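EF-P arginine 32 rhamnosyl-transferase (Pseudomonas putida KT2440, PDB 5NV8) belongs to the EarP family of rhamnosyltransferases, enzymes with a two-domain, Rossmann-like GT-B architecture, and holds 2'-deoxy-thymidine-beta-L-rhamnose in a pocket. Local coordinates at residues A[321-326]-A[333-338]; A[212-217]-A[349-354]; A[296-301]-A[356-361]; A[174-177]-A[181-184]. All coordinates share one frame; numbering follows the deposited sequence.

Contact 1: A[321-326]-A[333-338]; sequences HYRCGL and ALLGLW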
loop_
_atom_site.group_PDB
_atom_site.type_symbol
_atom_site.label_atom_id
_atom_site.label_comp_id
_atom_site.label_asym_id
_atom_site.label_seq_id
_atom_site.Cartn_x
_atom_site.Cartn_y
_atom_site.Cartn_z
ATOM N N HIS A 321 11.058 12.947 -5.716
ATOM C CA HIS A 321 9.872 13.350 -6.463
ATOM C C HIS A 321 8.696 13.683 -5.556
ATOM O O HIS A 321 7.905 14.576 -5.882
ATOM C CB HIS A 321 9.442 12.248 -7.437
ATOM C CG HIS A 321 10.579 11.509 -8.067
ATOM N ND1 HIS A 321 11.230 10.468 -7.439
ATOM C CD2 HIS A 321 11.173 11.649 -9.276
ATOM C CE1 HIS A 321 12.181 10.005 -8.231
ATOM N NE2 HIS A 321 12.168 10.705 -9.352
ATOM N N TYR A 322 8.571 12.987 -4.422
ATOM C CA TYR A 322 7.380 13.115 -3.588
ATOM C C TYR A 322 7.307 14.466 -2.891
ATOM O O TYR A 322 6.207 14.953 -2.610
ATOM C CB TYR A 322 7.346 11.987 -2.554
ATOM C CG TYR A 322 5.970 11.713 -1.978
ATOM C CD1 TYR A 322 4.964 11.166 -2.764
ATOM C CD2 TYR A 322 5.682 11.999 -0.649
ATOM C CE1 TYR A 322 3.706 10.914 -2.244
ATOM C CE2 TYR A 322 4.427 11.749 -0.119
ATOM C CZ TYR A 322 3.444 11.207 -0.921
ATOM O OH TYR A 322 2.194 10.956 -0.402
ATOM N N ARG A 323 8.447 15.090 -2.616
ATOM C CA ARG A 323 8.508 16.286 -1.784
ATOM C C ARG A 323 8.461 17.588 -2.577
ATOM O O ARG A 323 8.562 18.663 -1.974
ATOM C CB ARG A 323 9.788 16.259 -0.942
ATOM C CG ARG A 323 11.016 16.722 -1.711
ATOM C CD ARG A 323 12.295 16.467 -0.948
ATOM N NE ARG A 323 12.832 17.703 -0.392
ATOM C CZ ARG A 323 14.009 17.799 0.216
ATOM N NH1 ARG A 323 14.784 16.729 0.334
ATOM N NH2 ARG A 323 14.414 18.966 0.695
ATOM N N CYS A 324 8.279 17.525 -3.899
ATOM C CA CYS A 324 8.606 18.666 -4.752
ATOM C C CYS A 324 7.725 19.881 -4.470
ATOM O O CYS A 324 8.216 21.016 -4.462
ATOM C CB CYS A 324 8.506 18.257 -6.222
ATOM S SG CYS A 324 9.974 17.401 -6.841
ATOM N N GLY A 325 6.430 19.675 -4.235
ATOM C CA GLY A 325 5.511 20.797 -4.185
ATOM C C GLY A 325 5.300 21.477 -2.844
ATOM O O GLY A 325 4.652 22.527 -2.799
ATOM N N LEU A 326 5.826 20.930 -1.754
ATOM C CA LEU A 326 5.484 21.423 -0.427
ATOM C C LEU A 326 6.395 22.572 0.004
ATOM O O LEU A 326 7.518 22.732 -0.480
ATOM C CB LEU A 326 5.551 20.292 0.598
ATOM C CG LEU A 326 4.449 19.239 0.471
ATOM C CD1 LEU A 326 4.904 17.908 1.047
ATOM C CD2 LEU A 326 3.168 19.714 1.145
ATOM N N ALA A 333 8.889 18.572 7.464
ATOM C CA ALA A 333 8.112 17.691 8.327
ATOM C C ALA A 333 7.854 16.341 7.670
ATOM O O ALA A 333 7.714 15.330 8.368
ATOM C CB ALA A 333 6.792 18.361 8.707
ATOM N N LEU A 334 7.787 16.301 6.341
ATOM C CA LEU A 334 7.594 15.032 5.647
ATOM C C LEU A 334 8.885 14.222 5.584
ATOM O O LEU A 334 8.845 12.990 5.683
ATOM C CB LEU A 334 7.039 15.291 4.245
ATOM C CG LEU A 334 7.238 14.233 3.157
ATOM C CD1 LEU A 334 6.323 13.045 3.393
ATOM C CD2 LEU A 334 6.984 14.840 1.789
ATOM N N LEU A 335 10.033 14.891 5.439
ATOM C CA LEU A 335 11.311 14.187 5.481
ATOM C C LEU A 335 11.571 13.598 6.863
ATOM O O LEU A 335 11.994 12.442 6.984
ATOM C CB LEU A 335 12.445 15.132 5.085
ATOM C CG LEU A 335 12.882 15.166 3.622
ATOM C CD1 LEU A 335 11.749 15.639 2.724
ATOM C CD2 LEU A 335 14.106 16.056 3.462
ATOM N N GLY A 336 11.329 14.381 7.916
ATOM C CA GLY A 336 11.530 13.878 9.261
ATOM C C GLY A 336 10.574 12.763 9.632
ATOM O O GLY A 336 10.908 11.904 10.451
ATOM N N LEU A 337 9.383 12.754 9.032
ATOM C CA LEU A 337 8.407 11.710 9.324
ATOM C C LEU A 337 8.821 10.381 8.708
ATOM O O LEU A 337 8.808 9.343 9.375
ATOM C CB LEU A 337 7.021 12.118 8.816
ATOM C CG LEU A 337 5.857 11.215 9.245
ATOM C CD1 LEU A 337 5.916 10.852 10.730
ATOM C CD2 LEU A 337 4.509 11.828 8.874
ATOM N N TRP A 338 9.182 10.396 7.427
ATOM C CA TRP A 338 9.438 9.156 6.705
ATOM C C TRP A 338 10.809 8.577 7.036
ATOM O O TRP A 338 10.961 7.353 7.125
ATOM C CB TRP A 338 9.296 9.402 5.202
ATOM C CG TRP A 338 7.873 9.494 4.751
ATOM C CD1 TRP A 338 6.874 10.223 5.328
ATOM C CD2 TRP A 338 7.291 8.840 3.620
ATOM N NE1 TRP A 338 5.702 10.056 4.626
ATOM C CE2 TRP A 338 5.934 9.214 3.571
ATOM C CE3 TRP A 338 7.787 7.972 2.643
ATOM C CZ2 TRP A 338 5.066 8.750 2.585
ATOM C CZ3 TRP A 338 6.926 7.514 1.667
ATOM C CH2 TRP A 338 5.579 7.902 1.645
#
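Leu334 sends one methyl into a notch lined by Tyr322, Arg323 and Leu326, and this is the close-packed part of the contact. The evidence is that CD2 of Leu334 has three neighbours at van der Waals range: Leu326 CD1 at 3.8 Å, Tyr322 CD2 at 4.0 Å and Arg323 CA at 4.1 Å. Tyr322 and Leu326 each cross the leucine side chain at about a right angle. The phenol ring is swung across by a first torsion that puts CG opposite the backbone N (chi1 -159°), and its CE2 then arrives 4.1 Å from Trp338 CZ2. With planes at 37° and centroids 5.4 Å apart, the Tyr322 ring and the six-membered ring of Trp338 are neither stacked nor edge-to-face. Further aromatic packing, edge-to-face, reaches Tyr322 from Trp368 and His364 of helix 358-373.

The other flank is the partly exposed one. There the guanidinium of Arg323 lies against the end of Leu335, whose CD1 stands 3.6 Å above one face, displaced toward the rim, while CD2 comes within 3.3 Å of Arg323 NH1. The group is steered by a salt bridge from NE to Asp331; no hydrogen bond joins the two segments directly. The whole consists of two consecutive helices, 315-322 and 328-343, joined by a short connection that opens with a type I turn from Arg323 to Leu326 and packed side chain to side chain in an alpha/beta domain.

Contact 2: A[212-217]-A[349-354]; sequences GNWLDA and QAWRAA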
loop_
_atom_site.group_PDB
_atom_site.type_symbol
_atom_site.label_atom_id
_atom_site.label_comp_id
_atom_site.label_asym_id
_atom_site.label_seq_id
_atom_site.Cartn_x
_atom_site.Cartn_y
_atom_site.Cartn_z
ATOM N N GLY A 212 6.956 1.925 19.558
ATOM C CA GLY A 212 6.632 2.359 20.909
ATOM C C GLY A 212 6.587 3.868 21.053
ATOM O O GLY A 212 5.710 4.409 21.732
ATOM N N ASN A 213 7.530 4.569 20.418
ATOM C CA ASN A 213 7.550 6.026 20.514
ATOM C C ASN A 213 6.349 6.644 19.806
ATOM O O ASN A 213 5.814 7.663 20.260
ATOM C CB ASN A 213 8.857 6.575 19.939
ATOM C CG ASN A 213 10.062 6.246 20.804
ATOM O OD1 ASN A 213 9.932 5.986 22.002
ATOM N ND2 ASN A 213 11.245 6.257 20.199
ATOM N N TRP A 214 5.910 6.044 18.698
ATOM C CA TRP A 214 4.752 6.571 17.980
ATOM C C TRP A 214 3.470 6.365 18.777
ATOM O O TRP A 214 2.659 7.287 18.915
ATOM C CB TRP A 214 4.639 5.911 16.606
ATOM C CG TRP A 214 3.739 6.650 15.666
ATOM C CD1 TRP A 214 3.357 7.955 15.754
ATOM C CD2 TRP A 214 3.103 6.124 14.495
ATOM N NE1 TRP A 214 2.526 8.277 14.711
ATOM C CE2 TRP A 214 2.354 7.170 13.922
ATOM C CE3 TRP A 214 3.096 4.872 13.873
ATOM C CZ2 TRP A 214 1.607 7.005 12.759
ATOM C CZ3 TRP A 214 2.353 4.709 12.718
ATOM C CH2 TRP A 214 1.618 5.769 12.174
ATOM N N LEU A 215 3.267 5.153 19.302
ATOM C CA LEU A 215 2.070 4.884 20.090
ATOM C C LEU A 215 2.047 5.701 21.376
ATOM O O LEU A 215 0.966 6.033 21.875
ATOM C CB LEU A 215 1.969 3.393 20.406
ATOM C CG LEU A 215 2.068 2.420 19.230
ATOM C CD1 LEU A 215 1.905 0.987 19.722
ATOM C CD2 LEU A 215 1.047 2.744 18.152
ATOM N N ASP A 216 3.218 6.031 21.928
ATOM C CA ASP A 216 3.257 6.945 23.065
ATOM C C ASP A 216 2.814 8.344 22.653
ATOM O O ASP A 216 2.161 9.050 23.431
ATOM C CB ASP A 216 4.663 6.984 23.666
ATOM C CG ASP A 216 5.015 5.711 24.413
ATOM O OD1 ASP A 216 4.089 4.982 24.825
ATOM O OD2 ASP A 216 6.223 5.444 24.596
ATOM N N ALA A 217 3.159 8.759 21.433
ATOM C CA ALA A 217 2.730 10.067 20.947
ATOM C C ALA A 217 1.223 10.111 20.734
ATOM O O ALA A 217 0.564 11.083 21.121
ATOM C CB ALA A 217 3.470 10.411 19.654
ATOM N N GLN A 349 8.406 13.290 17.877
ATOM C CA GLN A 349 8.700 14.628 17.369
ATOM C C GLN A 349 8.268 14.776 15.916
ATOM O O GLN A 349 7.662 15.788 15.542
ATOM C CB GLN A 349 10.194 14.933 17.510
ATOM C CG GLN A 349 10.693 15.039 18.942
ATOM C CD GLN A 349 10.047 16.172 19.717
ATOM O OE1 GLN A 349 9.633 17.178 19.140
ATOM N NE2 GLN A 349 9.964 16.016 21.034
ATOM N N ALA A 350 8.564 13.775 15.086
ATOM C CA ALA A 350 8.217 13.851 13.671
ATOM C C ALA A 350 6.707 13.863 13.471
ATOM O O ALA A 350 6.181 14.670 12.696
ATOM C CB ALA A 350 8.853 12.687 12.913
ATOM N N TRP A 351 5.992 12.976 14.171
ATOM C CA TRP A 351 4.543 12.889 14.001
ATOM C C TRP A 351 3.862 14.206 14.351
ATOM O O TRP A 351 2.998 14.683 13.604
ATOM C CB TRP A 351 3.983 11.746 14.848
ATOM C CG TRP A 351 2.491 11.742 14.949
ATOM C CD1 TRP A 351 1.744 12.095 16.033
ATOM C CD2 TRP A 351 1.562 11.366 13.925
ATOM N NE1 TRP A 351 0.408 11.968 15.748
ATOM C CE2 TRP A 351 0.268 11.522 14.461
ATOM C CE3 TRP A 351 1.697 10.919 12.607
ATOM C CZ2 TRP A 351 -0.885 11.240 13.726
ATOM C CZ3 TRP A 351 0.553 10.641 11.879
ATOM C CH2 TRP A 351 -0.721 10.804 12.440
ATOM N N ARG A 352 4.243 14.821 15.474
ATOM C CA ARG A 352 3.627 16.087 15.862
ATOM C C ARG A 352 3.983 17.202 14.885
ATOM O O ARG A 352 3.144 18.056 14.575
ATOM C CB ARG A 352 4.045 16.474 17.280
ATOM C CG ARG A 352 3.494 15.547 18.353
ATOM C CD ARG A 352 3.881 15.999 19.751
ATOM N NE ARG A 352 5.155 15.429 20.176
ATOM C CZ ARG A 352 5.278 14.357 20.953
ATOM N NH1 ARG A 352 4.204 13.717 21.393
ATOM N NH2 ARG A 352 6.481 13.919 21.281
ATOM N N ALA A 353 5.224 17.204 14.384
ATOM C CA ALA A 353 5.615 18.200 13.392
ATOM C C ALA A 353 4.788 18.066 12.120
ATOM O O ALA A 353 4.342 19.070 11.554
ATOM C CB ALA A 353 7.104 18.073 13.080
ATOM N N ALA A 354 4.568 16.832 11.655
ATOM C CA ALA A 354 3.766 16.637 10.451
ATOM C C ALA A 354 2.315 17.045 10.671
ATOM O O ALA A 354 1.664 17.542 9.744
ATOM C CB ALA A 354 3.845 15.181 9.992
#
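Trp214 presents the edge of its indole to the face of Trp351, and tracing it outward from CB shows how the pair is aligned. CB itself stays back from the other helix; the indole leaves beside the carbonyl carbon (chi1 -164°), which carries the ring across. CD1 is the first atom to touch, 3.9 Å from Trp351 CB. Next comes NE1, the leading atom: it lies 3.3 Å from Trp351 CD2 and 3.2 Å above the Trp351 ring plane, offset toward its rim. Beyond it, CE2 is 4.0 Å from Trp351 CE3, and CZ2 runs alongside, 3.9 Å from Trp351 CZ3. The far corner of the ring, CH2, lies past the Trp351 contact. The planes meet at 66°, as expected of a T-shaped pair, with the N-H edge of Trp214 turned to the pi face.

One turn later Ala217 CB packs against Arg352 NH1 at 3.8 Å, on the more exposed margin. The axes of these short helical segments approach to 9.7 Å at 46°. Trp341 and Phe280 add edge-to-face partners to Trp214 and Trp351 respectively, and both tryptophans also rest on Ile201 of strand 199-203. Two helices covering one face of a largely parallel sheet in this way are characteristic of a Rossmann-like alpha/beta domain.

Contact 3: A[296-301]-A[356-361]; sequences GQPMLW and QHWPEL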
loop_
_atom_site.group_PDB
_atom_site.type_symbol
_atom_site.label_atom_id
_atom_site.label_comp_id
_atom_site.label_asym_id
_atom_site.label_seq_id
_atom_site.Cartn_x
_atom_site.Cartn_y
_atom_site.Cartn_z
ATOM N N GLY A 296 -4.904 8.376 -1.978
ATOM C CA GLY A 296 -4.920 9.825 -1.948
ATOM C C GLY A 296 -4.839 10.470 -0.577
ATOM O O GLY A 296 -4.876 11.704 -0.497
ATOM N N GLN A 297 -4.726 9.692 0.498
ATOM C CA GLN A 297 -4.630 10.239 1.844
ATOM C C GLN A 297 -3.177 10.310 2.295
ATOM O O GLN A 297 -2.307 9.652 1.718
ATOM C CB GLN A 297 -5.438 9.382 2.826
ATOM C CG GLN A 297 -6.857 9.094 2.374
ATOM C CD GLN A 297 -7.778 10.283 2.565
ATOM O OE1 GLN A 297 -7.778 11.216 1.761
ATOM N NE2 GLN A 297 -8.574 10.253 3.630
ATOM N N PRO A 298 -2.871 11.120 3.313
ATOM C CA PRO A 298 -1.511 11.126 3.866
ATOM C C PRO A 298 -1.084 9.722 4.273
ATOM O O PRO A 298 -1.878 8.944 4.804
ATOM C CB PRO A 298 -1.627 12.057 5.077
ATOM C CG PRO A 298 -2.723 12.986 4.718
ATOM C CD PRO A 298 -3.710 12.173 3.914
ATOM N N MET A 299 0.180 9.396 4.015
ATOM C CA MET A 299 0.632 8.018 4.129
ATOM C C MET A 299 2.039 7.956 4.708
ATOM O O MET A 299 2.712 8.973 4.895
ATOM C CB MET A 299 0.606 7.309 2.769
ATOM C CG MET A 299 1.125 8.164 1.627
ATOM S SD MET A 299 0.821 7.415 0.022
ATOM C CE MET A 299 1.756 5.904 0.206
ATOM N N LEU A 300 2.479 6.729 4.977
ATOM C CA LEU A 300 3.818 6.453 5.476
ATOM C C LEU A 300 4.276 5.116 4.913
ATOM O O LEU A 300 3.470 4.196 4.754
ATOM C CB LEU A 300 3.845 6.428 7.008
ATOM C CG LEU A 300 5.214 6.294 7.676
ATOM C CD1 LEU A 300 6.201 7.296 7.097
ATOM C CD2 LEU A 300 5.081 6.473 9.186
ATOM N N TRP A 301 5.571 5.015 4.619
ATOM C CA TRP A 301 6.152 3.852 3.962
ATOM C C TRP A 301 7.211 3.223 4.855
ATOM O O TRP A 301 7.982 3.928 5.513
ATOM C CB TRP A 301 6.767 4.244 2.616
ATOM C CG TRP A 301 7.228 3.096 1.763
ATOM C CD1 TRP A 301 6.762 1.811 1.780
ATOM C CD2 TRP A 301 8.241 3.140 0.750
ATOM N NE1 TRP A 301 7.428 1.053 0.846
ATOM C CE2 TRP A 301 8.340 1.845 0.201
ATOM C CE3 TRP A 301 9.076 4.149 0.259
ATOM C CZ2 TRP A 301 9.239 1.534 -0.815
ATOM C CZ3 TRP A 301 9.969 3.838 -0.751
ATOM C CH2 TRP A 301 10.044 2.540 -1.277
ATOM N N GLN A 356 1.334 19.522 12.361
ATOM C CA GLN A 356 1.257 20.975 12.261
ATOM C C GLN A 356 0.953 21.448 10.847
ATOM O O GLN A 356 0.619 22.622 10.664
ATOM C CB GLN A 356 2.569 21.617 12.729
ATOM C CG GLN A 356 3.078 21.127 14.072
ATOM C CD GLN A 356 2.046 21.264 15.172
ATOM O OE1 GLN A 356 1.485 20.274 15.640
ATOM N NE2 GLN A 356 1.789 22.498 15.592
ATOM N N HIS A 357 1.061 20.571 9.853
ATOM C CA HIS A 357 0.893 20.933 8.452
ATOM C C HIS A 357 -0.070 19.979 7.761
ATOM O O HIS A 357 0.101 19.645 6.586
ATOM C CB HIS A 357 2.238 20.949 7.731
ATOM C CG HIS A 357 3.291 21.753 8.428
ATOM N ND1 HIS A 357 3.252 23.130 8.497
ATOM C CD2 HIS A 357 4.416 21.375 9.080
ATOM C CE1 HIS A 357 4.306 23.563 9.164
ATOM N NE2 HIS A 357 5.029 22.519 9.529
ATOM N N TRP A 358 -1.102 19.532 8.474
ATOM C CA TRP A 358 -1.992 18.520 7.909
ATOM C C TRP A 358 -2.754 18.993 6.677
ATOM O O TRP A 358 -2.854 18.204 5.719
ATOM C CB TRP A 358 -2.956 18.013 8.986
ATOM C CG TRP A 358 -3.306 16.578 8.803
ATOM C CD1 TRP A 358 -4.513 16.072 8.418
ATOM C CD2 TRP A 358 -2.436 15.453 8.980
ATOM N NE1 TRP A 358 -4.449 14.701 8.349
ATOM C CE2 TRP A 358 -3.185 14.296 8.690
ATOM C CE3 TRP A 358 -1.096 15.313 9.359
ATOM C CZ2 TRP A 358 -2.640 13.014 8.768
ATOM C CZ3 TRP A 358 -0.556 14.038 9.437
ATOM C CH2 TRP A 358 -1.328 12.906 9.142
ATOM N N PRO A 359 -3.315 20.210 6.617
ATOM C CA PRO A 359 -3.958 20.640 5.361
ATOM C C PRO A 359 -3.024 20.617 4.162
ATOM O O PRO A 359 -3.449 20.250 3.058
ATOM C CB PRO A 359 -4.433 22.063 5.685
ATOM C CG PRO A 359 -4.654 22.047 7.144
ATOM C CD PRO A 359 -3.561 21.179 7.704
ATOM N N GLU A 360 -1.759 21.001 4.348
ATOM C CA GLU A 360 -0.798 20.930 3.251
ATOM C C GLU A 360 -0.511 19.486 2.859
ATOM O O GLU A 360 -0.425 19.166 1.668
ATOM C CB GLU A 360 0.498 21.645 3.637
ATOM C CG GLU A 360 0.641 23.045 3.062
ATOM C CD GLU A 360 2.085 23.417 2.775
ATOM O OE1 GLU A 360 2.841 23.678 3.734
ATOM O OE2 GLU A 360 2.466 23.448 1.587
ATOM N N LEU A 361 -0.362 18.598 3.847
ATOM C CA LEU A 361 -0.061 17.202 3.542
ATOM C C LEU A 361 -1.261 16.496 2.923
ATOM O O LEU A 361 -1.097 15.638 2.048
ATOM C CB LEU A 361 0.403 16.477 4.805
ATOM C CG LEU A 361 1.650 17.046 5.488
ATOM C CD1 LEU A 361 2.156 16.101 6.567
ATOM C CD2 LEU A 361 2.740 17.328 4.469
#
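Trp358 is brought to Pro298 by a chi1 of -147°, well off a staggered value, together with a chi2 of -110° that turns the six-membered ring toward the proline. The Pro298 side chain for its part points toward helix 358-373. CB of Pro298 lies 3.9 Å from Trp358 CZ2 and 4.2 Å from Trp358 CH2, so the outer bond of the indole does the touching. CG of Pro298 stands 3.9 Å above the plane of the Trp358 ring, displaced toward the rim, and the two side chains meet at a slant.

The same CG of Pro298 also approaches the backbone, at 4.1 Å from Leu361 O. The CA atoms of Pro298 and Leu361 are 6.3 Å apart, the closest backbone approach of the two segments. The contact is packing alone, with no hydrogen bond across it. His357 occupies the N-cap position; its O accepts the first-turn backbone bond from Leu361 N (3.0 Å), while Arg355 makes a cation-pi contact with Trp358.

Gly296, with its positive phi, ends helix 287-295 just before this point. Pro298 then leads into strand 299-302, the outermost strand at one margin of the six-stranded sheet; it is backbone-bonded to Asn281 of strand 280-284, Met299 packs back on helix 287-295, and helix 358-373 meets the strand's entrance.

Contact 4: A[174-177]-A[181-184]; sequences DGFQ and EARR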
loop_
_atom_site.group_PDB
_atom_site.type_symbol
_atom_site.label_atom_id
_atom_site.label_comp_id
_atom_site.label_asym_id
_atom_site.label_seq_id
_atom_site.Cartn_x
_atom_site.Cartn_y
_atom_site.Cartn_z
ATOM N N ASP A 174 -13.527 7.499 -5.435
ATOM C CA ASP A 174 -14.294 8.718 -5.202
ATOM C C ASP A 174 -15.722 8.409 -4.767
ATOM O O ASP A 174 -16.250 9.055 -3.854
ATOM C CB ASP A 174 -14.288 9.575 -6.467
ATOM C CG ASP A 174 -12.909 10.101 -6.800
ATOM O OD1 ASP A 174 -12.758 10.771 -7.843
ATOM O OD2 ASP A 174 -11.976 9.847 -6.008
ATOM N N GLY A 175 -16.363 7.429 -5.407
ATOM C CA GLY A 175 -17.716 7.067 -5.019
ATOM C C GLY A 175 -17.799 6.501 -3.613
ATOM O O GLY A 175 -18.804 6.688 -2.923
ATOM N N PHE A 176 -16.749 5.807 -3.172
ATOM C CA PHE A 176 -16.733 5.268 -1.816
ATOM C C PHE A 176 -16.566 6.381 -0.787
ATOM O O PHE A 176 -17.300 6.438 0.206
ATOM C CB PHE A 176 -15.613 4.234 -1.683
ATOM C CG PHE A 176 -15.499 3.630 -0.311
ATOM C CD1 PHE A 176 -16.218 2.496 0.022
ATOM C CD2 PHE A 176 -14.670 4.196 0.642
ATOM C CE1 PHE A 176 -16.112 1.938 1.282
ATOM C CE2 PHE A 176 -14.563 3.645 1.902
ATOM C CZ PHE A 176 -15.283 2.513 2.222
ATOM N N GLN A 177 -15.603 7.279 -1.009
ATOM C CA GLN A 177 -15.312 8.340 -0.052
ATOM C C GLN A 177 -16.369 9.437 -0.037
ATOM O O GLN A 177 -16.383 10.241 0.902
ATOM C CB GLN A 177 -13.942 8.953 -0.350
ATOM C CG GLN A 177 -12.790 7.972 -0.236
ATOM C CD GLN A 177 -11.442 8.611 -0.527
ATOM O OE1 GLN A 177 -11.325 9.489 -1.385
ATOM N NE2 GLN A 177 -10.415 8.173 0.192
ATOM N N GLU A 181 -22.851 6.468 3.977
ATOM C CA GLU A 181 -23.322 5.166 4.435
ATOM C C GLU A 181 -22.398 4.047 3.970
ATOM O O GLU A 181 -22.180 3.075 4.702
ATOM C CB GLU A 181 -24.755 4.924 3.954
ATOM C CG GLU A 181 -25.204 3.472 4.026
ATOM C CD GLU A 181 -25.695 3.081 5.408
ATOM O OE1 GLU A 181 -24.866 2.629 6.228
ATOM O OE2 GLU A 181 -26.908 3.219 5.671
ATOM N N ALA A 182 -21.848 4.168 2.758
ATOM C CA ALA A 182 -20.864 3.193 2.297
ATOM C C ALA A 182 -19.670 3.138 3.241
ATOM O O ALA A 182 -19.150 2.055 3.537
ATOM C CB ALA A 182 -20.414 3.529 0.876
ATOM N N ARG A 183 -19.227 4.298 3.731
ATOM C CA ARG A 183 -18.162 4.319 4.726
ATOM C C ARG A 183 -18.603 3.636 6.014
ATOM O O ARG A 183 -17.818 2.921 6.649
ATOM C CB ARG A 183 -17.735 5.759 5.003
ATOM C CG ARG A 183 -17.085 6.451 3.820
ATOM C CD ARG A 183 -16.482 7.782 4.233
ATOM N NE ARG A 183 -15.106 7.930 3.769
ATOM C CZ ARG A 183 -14.345 8.990 4.020
ATOM N NH1 ARG A 183 -14.829 9.997 4.736
ATOM N NH2 ARG A 183 -13.103 9.044 3.560
ATOM N N ARG A 184 -19.862 3.838 6.410
ATOM C CA ARG A 184 -20.355 3.243 7.648
ATOM C C ARG A 184 -20.531 1.737 7.506
ATOM O O ARG A 184 -20.265 0.986 8.451
ATOM C CB ARG A 184 -21.675 3.901 8.055
#
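Gln177 NE2 and Arg183 NH2 converge on one acceptor, the backbone O of Trp276, the glutamine through a hydrogen bond and the arginine through a weak one. Both side chains therefore lie close together: Arg183 NH2 is 4.0 Å from Gln177 CG, and the amide and guanidinium planes are 78° apart, nearly perpendicular. The guanidinium is placed by a bend in its chain at chi3 (131°), which lays it over the end of helix 169-177. Gln177 O sits 3.8 Å above one face of the Arg183 guanidinium, over its centre. No hydrogen bond is made there, since the oxygen faces the flat side and not an N-H, but a carbonyl at a helix C-terminus would probably favour the positive charge electrostatically. Arg183 NE, 3.8 Å from Gln177 CA, is buried by the contact and has no polar partner in the model.

The second part of the contact centres on Phe176. Its ring extends toward the second helix, CE1 coming 3.8 Å from Ala182 O, which lies oblique to the ring, and CD1 4.4 Å from Ala182 CB. Phe176 O in turn meets the aliphatic part of Arg183, with CG at 3.6 Å. Phe176 and Ala182 are the closest backbone pair, their CA atoms 6.2 Å apart, which reflects the very short link between helices 169-177 and 180-189.

Helix 268-277 packs against this corner: Phe176 also touches its Arg273 and Ser277, and Trp276 supplies the shared oxygen. Gln177 OE1 adds a weak hydrogen bond to Arg366, tying the corner to helix 358-373.

Overall arrangement
Contacts 1, 2 and 3 form one continuous cluster. The centres of contacts 1 and 3 are about 9 Å apart, and Trp338 NE1 lies 3.2 Å from Met299 O. Contact 2 is about 14 Å from contact 3 and 16 Å from contact 1, centre to centre; Leu337 CD2 touches Ala354 CB at 3.6 Å, and Trp351 CH2 approaches Trp358 CH2 at 4.0 Å, so consecutive helices link all three. Contact 4 stands apart from the cluster, its centre about 20 Å from that of contact 3 and about 29 Å from the other two, though Gln177 brushes Gln297. The Trp338 side chain is about 13 Å from the bound 2'-deoxy-thymidine-beta-L-rhamnose, too far to touch it.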